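Local coordinates for protein acyl-coa oxidase (Arabidopsis thaliana, PDB 1W07) that catalyses the FAD-dependent desaturation of long- and medium-chain acyl-CoAs to 2-trans-enoyl-CoAs in peroxisomes, passing electrons to oxygen to give hydrogen peroxide, at residues 283-288 with 428-433; 348-353 with 374-379; 378-383 with 529-534. The protein carries 1 engineered substitution. One frame throughout, in Å; residues are numbered along the deposited sequence. Where two conformers were deposited one is given.

Contact 1: residues 283-288 with 428-433. With FAD (flavin-adenine dinucleotide), chain I.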
# COMPACT_ATOMS: atom_id res chain seq x y z
N TYR B 283 2.47 -27.08 -4.89
CA TYR B 283 1.71 -26.70 -6.07
C TYR B 283 0.99 -25.38 -5.83
O TYR B 283 1.12 -24.45 -6.61
CB TYR B 283 0.69 -27.79 -6.41
CG TYR B 283 -0.07 -27.54 -7.68
CD1 TYR B 283 0.58 -27.50 -8.91
CD2 TYR B 283 -1.45 -27.37 -7.66
CE1 TYR B 283 -0.12 -27.30 -10.10
CE2 TYR B 283 -2.17 -27.17 -8.84
CZ TYR B 283 -1.50 -27.14 -10.05
OH TYR B 283 -2.21 -26.95 -11.21
N VAL B 284 0.24 -25.32 -4.74
CA VAL B 284 -0.51 -24.12 -4.39
C VAL B 284 0.43 -22.91 -4.30
O VAL B 284 0.10 -21.82 -4.76
CB VAL B 284 -1.25 -24.29 -3.06
CG1 VAL B 284 -2.08 -23.06 -2.76
CG2 VAL B 284 -2.13 -25.53 -3.10
N ARG B 285 1.60 -23.13 -3.70
CA ARG B 285 2.58 -22.06 -3.55
C ARG B 285 3.19 -21.69 -4.89
O ARG B 285 3.60 -20.55 -5.11
CB ARG B 285 3.66 -22.49 -2.57
CG ARG B 285 3.15 -22.64 -1.15
CD ARG B 285 4.26 -23.12 -0.24
NE ARG B 285 3.88 -23.04 1.17
CZ ARG B 285 4.69 -23.40 2.16
NH1 ARG B 285 5.89 -23.89 1.90
NH2 ARG B 285 4.29 -23.27 3.42
N GLN B 286 3.24 -22.67 -5.79
CA GLN B 286 3.78 -22.45 -7.12
C GLN B 286 2.81 -21.58 -7.91
O GLN B 286 3.22 -20.70 -8.66
CB GLN B 286 3.99 -23.80 -7.82
CG GLN B 286 4.65 -23.73 -9.20
CD GLN B 286 3.72 -23.20 -10.28
OE1 GLN B 286 2.56 -23.58 -10.35
NE2 GLN B 286 4.24 -22.34 -11.14
N THR B 287 1.52 -21.84 -7.72
CA THR B 287 0.48 -21.08 -8.41
C THR B 287 0.50 -19.64 -7.89
O THR B 287 0.29 -18.70 -8.65
CB THR B 287 -0.93 -21.68 -8.19
OG1 THR B 287 -1.33 -21.51 -6.83
CG2 THR B 287 -0.92 -23.17 -8.52
N ILE B 288 0.77 -19.46 -6.59
CA ILE B 288 0.84 -18.13 -5.99
C ILE B 288 2.00 -17.34 -6.60
O ILE B 288 1.85 -16.19 -6.99
CB ILE B 288 1.01 -18.25 -4.44
CG1 ILE B 288 -0.25 -18.84 -3.82
CG2 ILE B 288 1.31 -16.89 -3.82
CD1 ILE B 288 -0.10 -19.17 -2.36
N VAL B 428 6.01 -13.31 6.85
CA VAL B 428 7.13 -13.26 7.78
C VAL B 428 7.33 -14.64 8.40
O VAL B 428 8.47 -15.09 8.58
CB VAL B 428 6.89 -12.21 8.87
CG1 VAL B 428 7.96 -12.31 9.94
CG2 VAL B 428 6.89 -10.83 8.24
N VAL B 429 6.23 -15.30 8.74
CA VAL B 429 6.32 -16.63 9.31
C VAL B 429 7.00 -17.58 8.32
O VAL B 429 7.85 -18.38 8.70
CB VAL B 429 4.92 -17.18 9.66
CG1 VAL B 429 5.03 -18.63 10.10
CG2 VAL B 429 4.28 -16.35 10.76
N LEU B 430 6.63 -17.48 7.04
CA LEU B 430 7.23 -18.35 6.02
C LEU B 430 8.73 -18.15 5.87
O LEU B 430 9.47 -19.12 5.69
CB LEU B 430 6.55 -18.13 4.65
CG LEU B 430 5.12 -18.66 4.56
CD1 LEU B 430 4.43 -18.19 3.28
CD2 LEU B 430 5.17 -20.18 4.63
N GLN B 431 9.19 -16.90 5.95
CA GLN B 431 10.60 -16.61 5.82
C GLN B 431 11.38 -17.13 7.03
O GLN B 431 12.58 -17.41 6.93
CB GLN B 431 10.83 -15.10 5.65
CG GLN B 431 10.47 -14.55 4.26
CD GLN B 431 11.36 -15.08 3.14
OE1 GLN B 431 12.17 -16.00 3.34
NE2 GLN B 431 11.22 -14.51 1.94
N LEU B 432 10.71 -17.26 8.17
CA LEU B 432 11.38 -17.78 9.36
C LEU B 432 11.66 -19.26 9.17
O LEU B 432 12.65 -19.79 9.69
CB LEU B 432 10.52 -17.54 10.60
CG LEU B 432 10.44 -16.08 11.06
CD1 LEU B 432 9.37 -15.92 12.13
CD2 LEU B 432 11.80 -15.64 11.57
N GLN B 433 10.79 -19.93 8.43
CA GLN B 433 10.98 -21.35 8.16
C GLN B 433 12.22 -21.51 7.29
O GLN B 433 13.02 -22.42 7.49
CB GLN B 433 9.75 -21.92 7.45
CG GLN B 433 8.61 -22.28 8.40
CD GLN B 433 7.26 -22.37 7.70
OE1 GLN B 433 7.16 -22.83 6.56
NE2 GLN B 433 6.22 -21.93 8.39
PA FAD I . -0.90 -14.42 12.13
O1A FAD I . -0.18 -15.64 11.71
O2A FAD I . -1.65 -14.45 13.41
O5B FAD I . 0.14 -13.19 12.14
C5B FAD I . -0.24 -11.90 12.60
C4B FAD I . 1.00 -11.04 12.86
O4B FAD I . 1.82 -11.75 13.81
C3B FAD I . 1.84 -10.89 11.59
O3B FAD I . 2.62 -9.69 11.66
C2B FAD I . 2.75 -12.12 11.66
O2B FAD I . 3.98 -11.86 10.99
C1B FAD I . 3.02 -12.18 13.16
N9A FAD I . 3.41 -13.54 13.58
C8A FAD I . 2.58 -14.58 13.75
N7A FAD I . 3.27 -15.65 14.13
C5A FAD I . 4.55 -15.30 14.20
C6A FAD I . 5.72 -15.98 14.55
N6A FAD I . 5.70 -17.28 14.82
N1A FAD I . 6.92 -15.27 14.56
C2A FAD I . 6.94 -13.92 14.21
N3A FAD I . 5.82 -13.31 13.88
C4A FAD I . 4.64 -13.96 13.86
N1 FAD I . -8.25 -19.90 5.30
C2 FAD I . -8.87 -21.12 4.98
O2 FAD I . -8.77 -22.08 5.75
N3 FAD I . -9.60 -21.22 3.79
C4 FAD I . -9.72 -20.12 2.94
O4 FAD I . -10.34 -20.24 1.88
C4X FAD I . -9.13 -18.91 3.28
N5 FAD I . -9.30 -17.77 2.47
C5X FAD I . -8.72 -16.55 2.81
C6 FAD I . -9.00 -15.41 2.06
C7 FAD I . -8.52 -14.17 2.47
C7M FAD I . -8.87 -12.94 1.62
C8 FAD I . -7.75 -14.07 3.62
C8M FAD I . -7.20 -12.72 4.09
C9 FAD I . -7.46 -15.21 4.36
C9A FAD I . -7.94 -16.45 3.97
N10 FAD I . -7.72 -17.60 4.74
C10 FAD I . -8.39 -18.80 4.45
C1' FAD I . -6.87 -17.55 5.96
C2' FAD I . -5.39 -17.54 5.56
O2' FAD I . -5.10 -18.65 4.71
C3' FAD I . -4.42 -17.54 6.75
O3' FAD I . -4.66 -18.69 7.56
C4' FAD I . -4.54 -16.29 7.62
O4' FAD I . -4.85 -15.13 6.83
C5' FAD I . -3.22 -16.07 8.36
O5' FAD I . -3.24 -14.81 9.04
P FAD I . -3.28 -14.75 10.64
O1P FAD I . -4.44 -13.90 11.01
O2P FAD I . -3.21 -16.12 11.18
O3P FAD I . -1.92 -13.96 10.97
O HOH W 1 4.41 -23.47 5.92
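At the wall of the FAD pocket, which helix 427-443 helps to form in the C-alpha1 domain of the acyl-CoA oxidase fold, Arg285 of helix 278-309 reaches Leu430. The backbones stay well apart, with 11.3 Å between the CA atoms of Arg285 and Leu430. The arginine spans the gap because its chain is extended from CG to NE (chi2 178°, chi3 169°). Arg285 NH2 lies 3.4 Å from Leu430 CD2, and the methyl approaches the guanidinium at a slant. Farther along the same helix, Gln433 joins through a water. That water donates to Gln433 OE1 at 2.9 Å and lies in the guanidinium plane, at the edge, where it accepts a weak bond from Arg285 NH2. Arg285 NE also forms a long, weak ion pair with Glu424, the inferred proton acceptor. Other side chains of helix 427-443 line the adenosine end of FAD. Val429 CG2 lies against the adenine, 3.6 Å from N7A of FAD. Leu432 CD1 is 3.5 Å from N1A of FAD, and Val428 CB is 3.6 Å from O2B of the FAD ribose. Phe313 and Arg333 of the second subunit pack on Val429 and Val428. The chemistry is thus mixed: one buried cationic group meets a methyl, a bridging water and a weakly paired carboxylate. Between the segments, apolar packing and the water hold the guanidinium, without a direct hydrogen bond.

Contact 2: residues 348-353 with 374-379. With PT (platinum (II) ion), chain M.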
# COMPACT_ATOMS: atom_id res chain seq x y z
N GLY B 348 8.91 -18.45 -11.71
CA GLY B 348 7.68 -19.21 -11.63
C GLY B 348 7.76 -20.41 -12.56
O GLY B 348 7.23 -21.48 -12.25
N GLU B 349 8.43 -20.23 -13.69
CA GLU B 349 8.58 -21.33 -14.65
C GLU B 349 9.41 -22.42 -14.00
O GLU B 349 9.09 -23.61 -14.11
CB GLU B 349 9.30 -20.86 -15.92
CG GLU B 349 8.41 -20.22 -16.99
CD GLU B 349 9.21 -19.63 -18.16
OE1 GLU B 349 10.31 -20.15 -18.46
OE2 GLU B 349 8.74 -18.66 -18.78
N TRP B 350 10.48 -22.01 -13.32
CA TRP B 350 11.38 -22.94 -12.65
C TRP B 350 10.64 -23.68 -11.54
O TRP B 350 10.79 -24.89 -11.40
CB TRP B 350 12.58 -22.19 -12.06
CG TRP B 350 13.49 -23.07 -11.26
CD1 TRP B 350 14.40 -23.97 -11.75
CD2 TRP B 350 13.54 -23.19 -9.84
NE1 TRP B 350 15.02 -24.63 -10.71
CE2 TRP B 350 14.51 -24.18 -9.53
CE3 TRP B 350 12.87 -22.56 -8.78
CZ2 TRP B 350 14.82 -24.54 -8.21
CZ3 TRP B 350 13.17 -22.93 -7.47
CH2 TRP B 350 14.14 -23.91 -7.20
N LEU B 351 9.85 -22.95 -10.76
CA LEU B 351 9.09 -23.55 -9.68
C LEU B 351 8.13 -24.62 -10.20
O LEU B 351 7.78 -25.55 -9.48
CB LEU B 351 8.31 -22.49 -8.91
CG LEU B 351 9.00 -21.91 -7.69
CD1 LEU B 351 8.07 -20.89 -7.05
CD2 LEU B 351 9.38 -23.02 -6.69
N LYS B 352 7.70 -24.48 -11.44
CA LYS B 352 6.81 -25.46 -12.02
C LYS B 352 7.61 -26.75 -12.22
O LYS B 352 7.19 -27.84 -11.81
CB LYS B 352 6.27 -24.98 -13.37
CG LYS B 352 5.32 -25.95 -14.03
CD LYS B 352 4.02 -26.14 -13.24
CE LYS B 352 3.16 -27.20 -13.91
NZ LYS B 352 2.98 -26.94 -15.37
N TRP B 353 8.79 -26.61 -12.84
CA TRP B 353 9.68 -27.75 -13.07
C TRP B 353 9.96 -28.43 -11.73
O TRP B 353 9.98 -29.65 -11.63
CB TRP B 353 11.00 -27.27 -13.69
CG TRP B 353 12.06 -28.33 -13.70
CD1 TRP B 353 12.21 -29.33 -14.62
CD2 TRP B 353 13.04 -28.57 -12.69
NE1 TRP B 353 13.22 -30.18 -14.24
CE2 TRP B 353 13.75 -29.74 -13.06
CE3 TRP B 353 13.39 -27.91 -11.50
CZ2 TRP B 353 14.79 -30.26 -12.28
CZ3 TRP B 353 14.43 -28.44 -10.72
CH2 TRP B 353 15.11 -29.60 -11.12
N HIS B 374 10.80 -27.32 -0.02
CA HIS B 374 9.92 -26.59 0.85
C HIS B 374 10.40 -25.19 1.20
O HIS B 374 9.59 -24.24 1.24
CB HIS B 374 9.70 -27.39 2.12
CG HIS B 374 8.28 -27.77 2.31
ND1 HIS B 374 7.88 -28.82 3.11
CD2 HIS B 374 7.16 -27.24 1.79
CE1 HIS B 374 6.57 -28.91 3.06
NE2 HIS B 374 6.12 -27.97 2.27
N ALA B 375 11.70 -25.06 1.45
CA ALA B 375 12.32 -23.79 1.78
C ALA B 375 12.18 -22.81 0.62
O ALA B 375 11.70 -21.69 0.79
CB ALA B 375 13.80 -24.00 2.11
N CYS B 376 12.62 -23.24 -0.57
CA CYS B 376 12.53 -22.41 -1.77
C CYS B 376 11.12 -21.94 -2.02
O CYS B 376 10.87 -20.74 -2.19
CB CYS B 376 13.00 -23.20 -3.01
SG CYS B 376 14.77 -23.52 -3.11
N THR B 377 10.17 -22.88 -2.05
CA THR B 377 8.78 -22.55 -2.29
C THR B 377 8.25 -21.55 -1.27
O THR B 377 7.70 -20.52 -1.64
CB THR B 377 7.88 -23.79 -2.28
OG1 THR B 377 8.06 -24.51 -1.06
CG2 THR B 377 8.21 -24.68 -3.43
N ALA B 378 8.44 -21.83 0.02
CA ALA B 378 7.96 -20.93 1.06
C ALA B 378 8.57 -19.53 0.94
O ALA B 378 7.86 -18.51 1.01
CB ALA B 378 8.25 -21.51 2.46
N GLY B 379 9.89 -19.50 0.76
CA GLY B 379 10.59 -18.23 0.63
C GLY B 379 10.23 -17.44 -0.61
O GLY B 379 10.10 -16.21 -0.55
PT PT M . 4.45 -26.89 2.78
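Leu351 and Thr377 pack at the centre of this contact between two consecutive helices, 328-363 and 370-398, of the acyl-CoA oxidase helical bundle. The backbones come closest here, with 7.5 Å between the CA atoms of Leu351 and Thr377. Leu351 CD2 touches Thr377 CG2 at 3.8 Å, and the two side chains run across each other at an angle. The threonine turns its methyl outward because CG2 is anti to its own carbonyl carbon, while OG1 (chi1 54°) stays over its own helix and bonds back to the backbone there. Beside this pair, Trp350 brings its six-membered ring up to Cys376. CH2 of Trp350 is 4.2 Å from SG of Cys376, and the sulfur sits at the ring edge, 81° off the normal. This is a Cys sulfur-aromatic contact, but the cysteine was deposited in two conformers, so the contact is doubtful in the other. Trp350 also makes a cation-pi contact with Lys534 of helix 516-538.

The other side is looser, and Lys352 and Trp353 are exposed to solvent there. Glu349 is partly exposed and forms a salt bridge with Lys538. His374, one turn before Ala378, is likewise partly exposed. Its ring meets that of Tyr278, and Arg285 packs on it. A platinum ion is bound there, 2.0 Å from His374 NE2.

Contact 3: residues 378-383 with 529-534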
# COMPACT_ATOMS: atom_id res chain seq x y z
N ALA B 378 8.44 -21.83 0.02
CA ALA B 378 7.96 -20.93 1.06
C ALA B 378 8.57 -19.53 0.94
O ALA B 378 7.86 -18.51 1.01
CB ALA B 378 8.25 -21.51 2.46
N GLY B 379 9.89 -19.50 0.76
CA GLY B 379 10.59 -18.23 0.63
C GLY B 379 10.23 -17.44 -0.61
O GLY B 379 10.10 -16.21 -0.55
N LEU B 380 10.07 -18.14 -1.72
CA LEU B 380 9.72 -17.47 -2.97
C LEU B 380 8.31 -16.94 -2.91
O LEU B 380 8.02 -15.89 -3.45
CB LEU B 380 9.88 -18.42 -4.16
CG LEU B 380 11.32 -18.80 -4.54
CD1 LEU B 380 11.32 -19.76 -5.73
CD2 LEU B 380 12.09 -17.52 -4.85
N LYS B 381 7.42 -17.69 -2.26
CA LYS B 381 6.03 -17.27 -2.11
C LYS B 381 6.04 -15.96 -1.34
O LYS B 381 5.36 -15.01 -1.71
CB LYS B 381 5.21 -18.35 -1.37
CG LYS B 381 3.73 -18.02 -1.19
CD LYS B 381 3.51 -17.10 0.00
CE LYS B 381 2.04 -16.83 0.25
NZ LYS B 381 1.84 -15.90 1.39
N SER B 382 6.83 -15.91 -0.27
CA SER B 382 6.95 -14.71 0.56
C SER B 382 7.58 -13.54 -0.18
O SER B 382 7.09 -12.41 -0.15
CB SER B 382 7.82 -15.00 1.80
OG SER B 382 7.88 -13.88 2.64
N LEU B 383 8.70 -13.82 -0.83
CA LEU B 383 9.42 -12.78 -1.55
C LEU B 383 8.60 -12.13 -2.67
O LEU B 383 8.44 -10.92 -2.70
CB LEU B 383 10.72 -13.34 -2.13
CG LEU B 383 11.71 -12.29 -2.64
CD1 LEU B 383 12.52 -11.76 -1.46
CD2 LEU B 383 12.65 -12.89 -3.67
N LEU B 529 18.75 -14.26 -4.16
CA LEU B 529 19.82 -14.91 -4.92
C LEU B 529 19.18 -15.93 -5.87
O LEU B 529 19.54 -16.00 -7.04
CB LEU B 529 20.78 -15.64 -3.98
CG LEU B 529 21.71 -16.68 -4.60
CD1 LEU B 529 22.67 -16.03 -5.60
CD2 LEU B 529 22.48 -17.36 -3.48
N ILE B 530 18.22 -16.71 -5.36
CA ILE B 530 17.54 -17.70 -6.19
C ILE B 530 16.87 -17.04 -7.41
O ILE B 530 16.99 -17.52 -8.54
CB ILE B 530 16.49 -18.46 -5.35
CG1 ILE B 530 17.19 -19.30 -4.27
CG2 ILE B 530 15.63 -19.33 -6.25
CD1 ILE B 530 16.24 -20.05 -3.32
N VAL B 531 16.15 -15.94 -7.19
CA VAL B 531 15.47 -15.26 -8.28
C VAL B 531 16.50 -14.75 -9.30
O VAL B 531 16.35 -14.92 -10.51
CB VAL B 531 14.62 -14.06 -7.75
CG1 VAL B 531 13.89 -13.39 -8.90
CG2 VAL B 531 13.60 -14.56 -6.72
N VAL B 532 17.57 -14.15 -8.81
CA VAL B 532 18.60 -13.63 -9.70
C VAL B 532 19.26 -14.74 -10.51
O VAL B 532 19.48 -14.59 -11.72
CB VAL B 532 19.71 -12.89 -8.92
CG1 VAL B 532 20.81 -12.46 -9.89
CG2 VAL B 532 19.14 -11.67 -8.21
N SER B 533 19.56 -15.86 -9.85
CA SER B 533 20.21 -16.99 -10.52
C SER B 533 19.33 -17.64 -11.57
O SER B 533 19.82 -18.10 -12.59
CB SER B 533 20.67 -18.05 -9.49
OG SER B 533 19.56 -18.79 -9.00
N LYS B 534 18.02 -17.68 -11.33
CA LYS B 534 17.10 -18.27 -12.30
C LYS B 534 16.88 -17.38 -13.52
O LYS B 534 16.62 -17.87 -14.62
CB LYS B 534 15.76 -18.59 -11.65
CG LYS B 534 15.89 -19.55 -10.49
CD LYS B 534 16.56 -20.83 -10.93
CE LYS B 534 16.95 -21.69 -9.75
NZ LYS B 534 17.58 -22.95 -10.23
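Leu380, Leu383 and Val531 form the first shell of a perpendicular helix crossing in the all-helical part of the acyl-CoA oxidase fold. Helix 370-398 of the C-alpha1 domain meets helix 516-538 of the C-terminal region. The short segments cross at -90°, with axes 11.2 Å apart at their closest. Such an angle limits the contact to a few side chains. Val531 CG2 is the shared point. Val531 CG2 lies 3.6 Å from Leu383 CD2, and these two side chains reach toward each other tip to tip. Val531 CG2 is also 3.8 Å from Leu380 CD2, but here the side chains slide past each other in opposite directions. The same leucine methyl, CD2 of Leu380, is 4.2 Å from CG2 of Ile530. The two leucines use different torsions. Leu380 has CG anti to its carbonyl carbon (chi1 -70°), whereas Leu383 has CG anti to its backbone N (chi1 -167°), and both bring CD2 to the valine.

A second shell of side chains packs on these residues: Val347, Trp350 and Leu351 of helix 328-363 touch Leu380, while Ala343 and Tyr559 of helix 548-566 touch Val531. The far side of segment 378-383 is polar. Lys381 NZ has four acceptors around it, Asn427 OD1 and the carbonyls of Ala420, Tyr423 and Gly425, and Ser382 OG bonds to Asn427 O, which links this helix to the loop carrying Glu424 and the start of helix 427-443.

On the partner helix, Ile530 O takes two donors on the same face of its plane: Lys534 N, and Ser533 OG at 2.9 Å, tilted 30° from the carbonyl plane.

From the N terminus, helix 278-309 comes first and supplies residues 283-288 of contact 1. Helices 328-363 and 370-398 follow and pair in contact 2, which closes a short loop of about 20 residues. Contact 1 closes only at 428-433 on helix 427-443, so its longer loop encloses contact 2. Contact 3 starts at 378-383, inside that loop, and ends at 529-534, beyond it. Contacts 1 and 3 therefore cross. Contacts 2 and 3 share Ala378 and Gly379. Helix 370-398 is the common element: Ala378 packs on Arg285 of contact 1. Together the contacts join helix 427-443, which lines FAD, and the neighbouring C-alpha1 helices to the C-terminal helical region.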